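Local coordinates for Cap5O (Staphylococcus aureus, PDB 3OJO), which acts as the UDP-N-acetyl-mannosamine dehydrogenase of capsular polysaccharide biosynthesis, probably oxidising the sugar nucleotide with NAD as electron acceptor, at residues 342-345 / 349-352; 351-356 / 369-374. All blocks are in the same frame, centred on the assembly; numbering follows the deposited sequence.

Contact 1: 342-345 / 349-352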
ATOM      1  N   GLU B 342      12.259  -7.043  26.099  1.00 43.77           N
ATOM      2  CA  GLU B 342      13.124  -6.103  26.783  1.00 44.86           C
ATOM      3  C   GLU B 342      12.298  -5.024  27.541  1.00 51.16           C
ATOM      4  O   GLU B 342      12.681  -4.643  28.648  1.00 51.53           O
ATOM      5  CB  GLU B 342      14.060  -5.495  25.719  1.00 46.22           C
ATOM      6  CG  GLU B 342      14.997  -4.383  26.150  1.00 55.30           C
ATOM      7  CD  GLU B 342      15.724  -3.674  25.015  1.00 84.44           C
ATOM      8  OE1 GLU B 342      15.462  -3.993  23.828  1.00 84.04           O
ATOM      9  OE2 GLU B 342      16.570  -2.799  25.321  1.00 78.67           O
ATOM     10  N   LEU B 343      11.185  -4.536  26.937  1.00 47.77           N
ATOM     11  CA  LEU B 343      10.271  -3.540  27.519  1.00 46.64           C
ATOM     12  C   LEU B 343       9.511  -4.179  28.654  1.00 50.91           C
ATOM     13  O   LEU B 343       9.315  -3.549  29.696  1.00 51.55           O
ATOM     14  CB  LEU B 343       9.251  -3.006  26.479  1.00 45.80           C
ATOM     15  CG  LEU B 343       9.722  -1.920  25.510  1.00 47.54           C
ATOM     16  CD1 LEU B 343       8.723  -1.749  24.378  1.00 46.84           C
ATOM     17  CD2 LEU B 343       9.983  -0.604  26.224  1.00 44.86           C
ATOM     18  N   LEU B 344       9.076  -5.418  28.445  1.00 47.35           N
ATOM     19  CA  LEU B 344       8.365  -6.181  29.456  1.00 48.17           C
ATOM     20  C   LEU B 344       9.310  -6.502  30.630  1.00 56.40           C
ATOM     21  O   LEU B 344       8.893  -6.426  31.790  1.00 55.90           O
ATOM     22  CB  LEU B 344       7.765  -7.467  28.856  1.00 47.51           C
ATOM     23  CG  LEU B 344       6.500  -7.358  28.017  1.00 50.94           C
ATOM     24  CD1 LEU B 344       5.985  -8.725  27.680  1.00 52.73           C
ATOM     25  CD2 LEU B 344       5.406  -6.554  28.714  1.00 50.23           C
ATOM     26  N   ASN B 345      10.584  -6.843  30.323  1.00 56.46           N
ATOM     27  CA  ASN B 345      11.614  -7.138  31.320  1.00 57.84           C
ATOM     28  C   ASN B 345      11.885  -5.895  32.168  1.00 63.35           C
ATOM     29  O   ASN B 345      11.920  -6.005  33.396  1.00 63.72           O
ATOM     30  CB  ASN B 345      12.906  -7.636  30.662  1.00 61.97           C
ATOM     31  CG  ASN B 345      13.849  -8.322  31.619  1.00 93.72           C
ATOM     32  OD1 ASN B 345      14.490  -7.693  32.468  1.00 90.47           O
ATOM     33  ND2 ASN B 345      13.946  -9.634  31.506  1.00 88.73           N
ATOM     34  N   ASP B 349       6.162  -5.090  37.978  1.00 69.43           N
ATOM     35  CA  ASP B 349       4.807  -5.666  38.075  1.00 69.63           C
ATOM     36  C   ASP B 349       4.564  -6.707  36.954  1.00 72.96           C
ATOM     37  O   ASP B 349       3.443  -7.194  36.799  1.00 73.13           O
ATOM     38  CB  ASP B 349       3.671  -4.593  38.118  1.00 72.05           C
ATOM     39  CG  ASP B 349       3.953  -3.318  38.919  1.00 85.84           C
ATOM     40  OD1 ASP B 349       4.172  -3.420  40.156  1.00 87.26           O
ATOM     41  OD2 ASP B 349       3.922  -2.219  38.315  1.00 89.32           O
ATOM     42  N   ILE B 350       5.618  -7.039  36.166  1.00 67.96           N
ATOM     43  CA  ILE B 350       5.605  -8.038  35.093  1.00 66.72           C
ATOM     44  C   ILE B 350       6.899  -8.853  35.158  1.00 71.22           C
ATOM     45  O   ILE B 350       7.993  -8.285  35.091  1.00 70.50           O
ATOM     46  CB  ILE B 350       5.363  -7.458  33.659  1.00 68.84           C
ATOM     47  CG1 ILE B 350       3.984  -6.778  33.529  1.00 69.10           C
ATOM     48  CG2 ILE B 350       5.479  -8.557  32.609  1.00 67.18           C
ATOM     49  CD1 ILE B 350       3.925  -5.716  32.513  1.00 72.08           C
ATOM     50  N   GLU B 351       6.750 -10.183  35.287  1.00 68.34           N
ATOM     51  CA  GLU B 351       7.830 -11.166  35.304  1.00 68.00           C
ATOM     52  C   GLU B 351       7.843 -11.829  33.918  1.00 69.79           C
ATOM     53  O   GLU B 351       6.915 -12.546  33.557  1.00 68.12           O
ATOM     54  CB  GLU B 351       7.610 -12.188  36.435  1.00 69.51           C
ATOM     55  CG  GLU B 351       8.897 -12.774  36.979  1.00 81.92           C
ATOM     56  CD  GLU B 351       9.208 -14.176  36.490  1.00109.48           C
ATOM     57  OE1 GLU B 351       8.402 -15.097  36.759  1.00103.38           O
ATOM     58  OE2 GLU B 351      10.286 -14.362  35.880  1.00107.01           O
ATOM     59  N   VAL B 352       8.859 -11.515  33.114  1.00 66.48           N
ATOM     60  CA  VAL B 352       8.946 -12.016  31.739  1.00 66.31           C
ATOM     61  C   VAL B 352       9.822 -13.254  31.584  1.00 71.22           C
ATOM     62  O   VAL B 352      10.850 -13.386  32.253  1.00 70.58           O
ATOM     63  CB  VAL B 352       9.264 -10.905  30.699  1.00 69.81           C
ATOM     64  CG1 VAL B 352       8.662  -9.588  31.134  1.00 69.73           C
ATOM     65  CG2 VAL B 352      10.759 -10.764  30.475  1.00 69.52           C
TER
HETATM   66  O   HOH W   1      10.075  -7.005  34.812  1.00 60.68           O

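Contact 2: 351-356 / 369-374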
ATOM      1  N   GLU B 351       6.750 -10.183  35.287  1.00 68.34           N
ATOM      2  CA  GLU B 351       7.830 -11.166  35.304  1.00 68.00           C
ATOM      3  C   GLU B 351       7.843 -11.829  33.918  1.00 69.79           C
ATOM      4  O   GLU B 351       6.915 -12.546  33.557  1.00 68.12           O
ATOM      5  CB  GLU B 351       7.610 -12.188  36.435  1.00 69.51           C
ATOM      6  CG  GLU B 351       8.897 -12.774  36.979  1.00 81.92           C
ATOM      7  CD  GLU B 351       9.208 -14.176  36.490  1.00109.48           C
ATOM      8  OE1 GLU B 351       8.402 -15.097  36.759  1.00103.38           O
ATOM      9  OE2 GLU B 351      10.286 -14.362  35.880  1.00107.01           O
ATOM     10  N   VAL B 352       8.859 -11.515  33.114  1.00 66.48           N
ATOM     11  CA  VAL B 352       8.946 -12.016  31.739  1.00 66.31           C
ATOM     12  C   VAL B 352       9.822 -13.254  31.584  1.00 71.22           C
ATOM     13  O   VAL B 352      10.850 -13.386  32.253  1.00 70.58           O
ATOM     14  CB  VAL B 352       9.264 -10.905  30.699  1.00 69.81           C
ATOM     15  CG1 VAL B 352       8.662  -9.588  31.134  1.00 69.73           C
ATOM     16  CG2 VAL B 352      10.759 -10.764  30.475  1.00 69.52           C
ATOM     17  N   CYS B 353       9.422 -14.140  30.676  1.00 68.87           N
ATOM     18  CA  CYS B 353      10.135 -15.366  30.379  1.00 68.89           C
ATOM     19  C   CYS B 353      10.038 -15.625  28.871  1.00 69.23           C
ATOM     20  O   CYS B 353       8.942 -15.808  28.346  1.00 69.23           O
ATOM     21  CB  CYS B 353       9.565 -16.514  31.212  1.00 70.17           C
ATOM     22  SG  CYS B 353      10.303 -18.133  30.888  1.00 74.82           S
ATOM     23  N   ALA B 354      11.177 -15.585  28.172  1.00 62.50           N
ATOM     24  CA  ALA B 354      11.207 -15.803  26.735  1.00 60.44           C
ATOM     25  C   ALA B 354      11.363 -17.254  26.339  1.00 62.52           C
ATOM     26  O   ALA B 354      12.199 -17.959  26.897  1.00 61.82           O
ATOM     27  CB  ALA B 354      12.318 -14.990  26.114  1.00 60.72           C
ATOM     28  N   TYR B 355      10.594 -17.679  25.329  1.00 58.77           N
ATOM     29  CA  TYR B 355      10.670 -19.007  24.728  1.00 58.02           C
ATOM     30  C   TYR B 355      10.835 -18.886  23.207  1.00 60.80           C
ATOM     31  O   TYR B 355       9.938 -18.395  22.524  1.00 58.25           O
ATOM     32  CB  TYR B 355       9.450 -19.898  25.083  1.00 58.99           C
ATOM     33  CG  TYR B 355       9.464 -21.211  24.324  1.00 61.51           C
ATOM     34  CD1 TYR B 355       8.708 -21.377  23.165  1.00 63.06           C
ATOM     35  CD2 TYR B 355      10.311 -22.250  24.705  1.00 62.89           C
ATOM     36  CE1 TYR B 355       8.766 -22.556  22.423  1.00 63.24           C
ATOM     37  CE2 TYR B 355      10.389 -23.429  23.960  1.00 64.18           C
ATOM     38  CZ  TYR B 355       9.597 -23.586  22.832  1.00 70.50           C
ATOM     39  OH  TYR B 355       9.667 -24.745  22.096  1.00 70.01           O
ATOM     40  N   ASP B 356      11.977 -19.358  22.682  1.00 58.96           N
ATOM     41  CA  ASP B 356      12.236 -19.409  21.245  1.00 59.05           C
ATOM     42  C   ASP B 356      13.135 -20.609  20.889  1.00 64.40           C
ATOM     43  O   ASP B 356      14.302 -20.632  21.284  1.00 64.72           O
ATOM     44  CB  ASP B 356      12.753 -18.075  20.665  1.00 60.30           C
ATOM     45  CG  ASP B 356      12.581 -17.955  19.157  1.00 63.78           C
ATOM     46  OD1 ASP B 356      12.193 -16.870  18.689  1.00 63.26           O
ATOM     47  OD2 ASP B 356      12.882 -18.927  18.448  1.00 68.17           O
ATOM     48  N   SER B 369       7.431 -26.169  28.543  1.00 78.68           N
ATOM     49  CA  SER B 369       6.753 -26.504  29.807  1.00 78.39           C
ATOM     50  C   SER B 369       7.319 -25.706  30.993  1.00 82.30           C
ATOM     51  O   SER B 369       6.554 -25.159  31.794  1.00 81.14           O
ATOM     52  CB  SER B 369       6.841 -28.003  30.067  1.00 81.10           C
ATOM     53  OG  SER B 369       6.288 -28.728  28.981  1.00 88.03           O
ATOM     54  N   HIS B 370       8.661 -25.591  31.049  1.00 79.47           N
ATOM     55  CA  HIS B 370       9.384 -24.827  32.064  1.00 79.83           C
ATOM     56  C   HIS B 370       9.106 -23.322  31.892  1.00 82.06           C
ATOM     57  O   HIS B 370       8.983 -22.608  32.895  1.00 81.47           O
ATOM     58  CB  HIS B 370      10.897 -25.119  31.976  1.00 81.17           C
ATOM     59  CG  HIS B 370      11.644 -24.913  33.263  1.00 85.16           C
ATOM     60  ND1 HIS B 370      12.081 -23.654  33.655  1.00 87.07           N
ATOM     61  CD2 HIS B 370      12.034 -25.818  34.193  1.00 87.23           C
ATOM     62  CE1 HIS B 370      12.707 -23.834  34.807  1.00 86.57           C
ATOM     63  NE2 HIS B 370      12.709 -25.120  35.169  1.00 86.98           N
ATOM     64  N   ALA B 371       8.984 -22.855  30.620  1.00 77.33           N
ATOM     65  CA  ALA B 371       8.709 -21.455  30.263  1.00 76.51           C
ATOM     66  C   ALA B 371       7.276 -21.021  30.590  1.00 78.27           C
ATOM     67  O   ALA B 371       7.090 -19.912  31.090  1.00 77.63           O
ATOM     68  CB  ALA B 371       9.019 -21.201  28.795  1.00 77.19           C
ATOM     69  N   VAL B 372       6.277 -21.885  30.310  1.00 73.89           N
ATOM     70  CA  VAL B 372       4.854 -21.611  30.582  1.00 73.83           C
ATOM     71  C   VAL B 372       4.476 -21.783  32.070  1.00 79.31           C
ATOM     72  O   VAL B 372       3.372 -21.391  32.472  1.00 78.96           O
ATOM     73  CB  VAL B 372       3.876 -22.374  29.643  1.00 77.03           C
ATOM     74  CG1 VAL B 372       4.111 -22.006  28.185  1.00 76.98           C
ATOM     75  CG2 VAL B 372       3.949 -23.886  29.846  1.00 76.64           C
ATOM     76  N   LYS B 373       5.388 -22.393  32.866  1.00 76.17           N
ATOM     77  CA  LYS B 373       5.221 -22.671  34.291  1.00 75.87           C
ATOM     78  C   LYS B 373       4.819 -21.448  35.134  1.00 78.63           C
ATOM     79  O   LYS B 373       5.589 -20.512  35.326  1.00 77.02           O
ATOM     80  CB  LYS B 373       6.446 -23.426  34.870  1.00 78.67           C
ATOM     81  CG  LYS B 373       6.276 -23.995  36.295  1.00 88.53           C
ATOM     82  CD  LYS B 373       5.239 -25.126  36.387  1.00 96.12           C
ATOM     83  CE  LYS B 373       4.810 -25.406  37.809  1.00100.80           C
ATOM     84  NZ  LYS B 373       3.584 -26.246  37.862  1.00103.75           N
ATOM     85  N   ASP B 374       3.575 -21.489  35.604  1.00 76.12           N
ATOM     86  CA  ASP B 374       2.837 -20.547  36.465  1.00 76.61           C
ATOM     87  C   ASP B 374       2.560 -19.183  35.816  1.00 79.98           C
ATOM     88  O   ASP B 374       2.301 -18.194  36.516  1.00 80.14           O
ATOM     89  CB  ASP B 374       3.480 -20.405  37.872  1.00 78.88           C
ATOM     90  CG  ASP B 374       3.711 -21.712  38.623  1.00 86.18           C
ATOM     91  OD1 ASP B 374       2.714 -22.423  38.912  1.00 84.82           O
ATOM     92  OD2 ASP B 374       4.877 -21.996  38.967  1.00 91.52           O
TER

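Contact 1: 342-345 / 349-352
Val352, at the start of edge strand 351-355, and Ile350, in the loop just before it, meet Leu344 and Asn345 on the last turns of helix 336-346, where the beta-alpha-beta unit 317-321, 336-346, 351-355 of the Rossmann-like UDP-binding domain closes. The two methyls of Val352 divide the work. CG1 lies against Leu344, and its 3.2 Å approach to Leu344 CB is tighter than carbons allow, so that spacing is doubtful. CG2 turns to Asn345, 3.5 Å from Asn345 ND2 and 3.8 Å from Asn345 CB, the two side chains crossing at about a right angle. Asn345 gets its amide there because CG stands opposite the backbone N (chi1 -163°), which lays the group alongside Val352 CG2; this is van der Waals contact at a solvent-exposed residue. Two residues before Val352, Ile350 brings its CD1 end to Leu344 CD2 at 4.2 Å, a looser touch between slanted aliphatic chains.

Further out, Leu344, Ile350 and Val352 all rest on Val318 of the neighbouring strand. Leu344 also packs on Val303 and Thr306 of helix 286-312. Backbone hydrogen bonds between Glu351 and both Asn316 and Val318 set the edge strand in place. No direct hydrogen bond joins the two segments. A water instead stands between the carbonyls, 2.5 Å from Asn345 O and equally 2.5 Å from Ile350 O, distances short enough to leave its exact position uncertain.

Contact 2: 351-356 / 369-374
Ala371 points its methyl from the short helix 368-372 at strand 351-355 and meets two residues there, Cys353 and Tyr355. These lie two apart on the strand, so both side chains leave the same face of the parallel sheet, and Ala371 CB comes to rest over the pair, 3.9 Å from Cys353 SG and 4.0 Å from Tyr355 CB. The helix belongs to the crossover that leads from edge strand 351-355, past strand 317-321, to strand 377-380, as in Rossmann-like domains.

Both strand side chains take the same first torsion. In Cys353 the sulfur stands opposite the backbone N (chi1 177°), which extends it away from the strand to the helix backbone, 3.7 Å from Ala371 CA and 3.7 Å from Ala371 O. In Tyr355 a similar turn (chi1 173°) carries the ring onward from the alanine, and the contact is made at CB. The ring finds its own neighbours in Phe321, with planes at about 50°, and in Phe387. Ala371 ends at CB, consistent with how near the helix backbone sits to the sheet here; the closest CA pair, Cys353 and Ala371, is 6.3 Å apart.

The polar partners of the helix backbone come from strand 317-321: Ala371 O accepts hydrogen bonds from Lys317 NZ and Thr319 OG1, and Lys317 NZ also binds Lys373 O. The lysine charge thus sits beside two carbonyl oxygens, which would probably stabilise it. Across the contact itself there is no hydrogen bond; the cysteine sulfur, the tyrosine CB methylene and the alanine methyl join helix to strand by dispersion and burial, while the carbonyl beside them is satisfied by the neighbouring strand.

Strand 351-355 serves both contacts, and Glu351 and Val352 belong to both. Alternation along the strand separates them: Val352 and Ala354 look to helix 336-346, whereas Cys353 and Tyr355 look to helix 368-372, so contacts 1 and 2 cover the two faces of the same sheet edge, their centres about 12 Å apart. Strand 317-321 backs both, through Val318 in contact 1 and through Lys317 and Thr319 in contact 2. The centres of contacts 1 and 2 lie about 26 and 27 Å from the centre of the chain; both are packing within the UDP-binding domain, away from the NAD and pyridine-dicarboxylate sites.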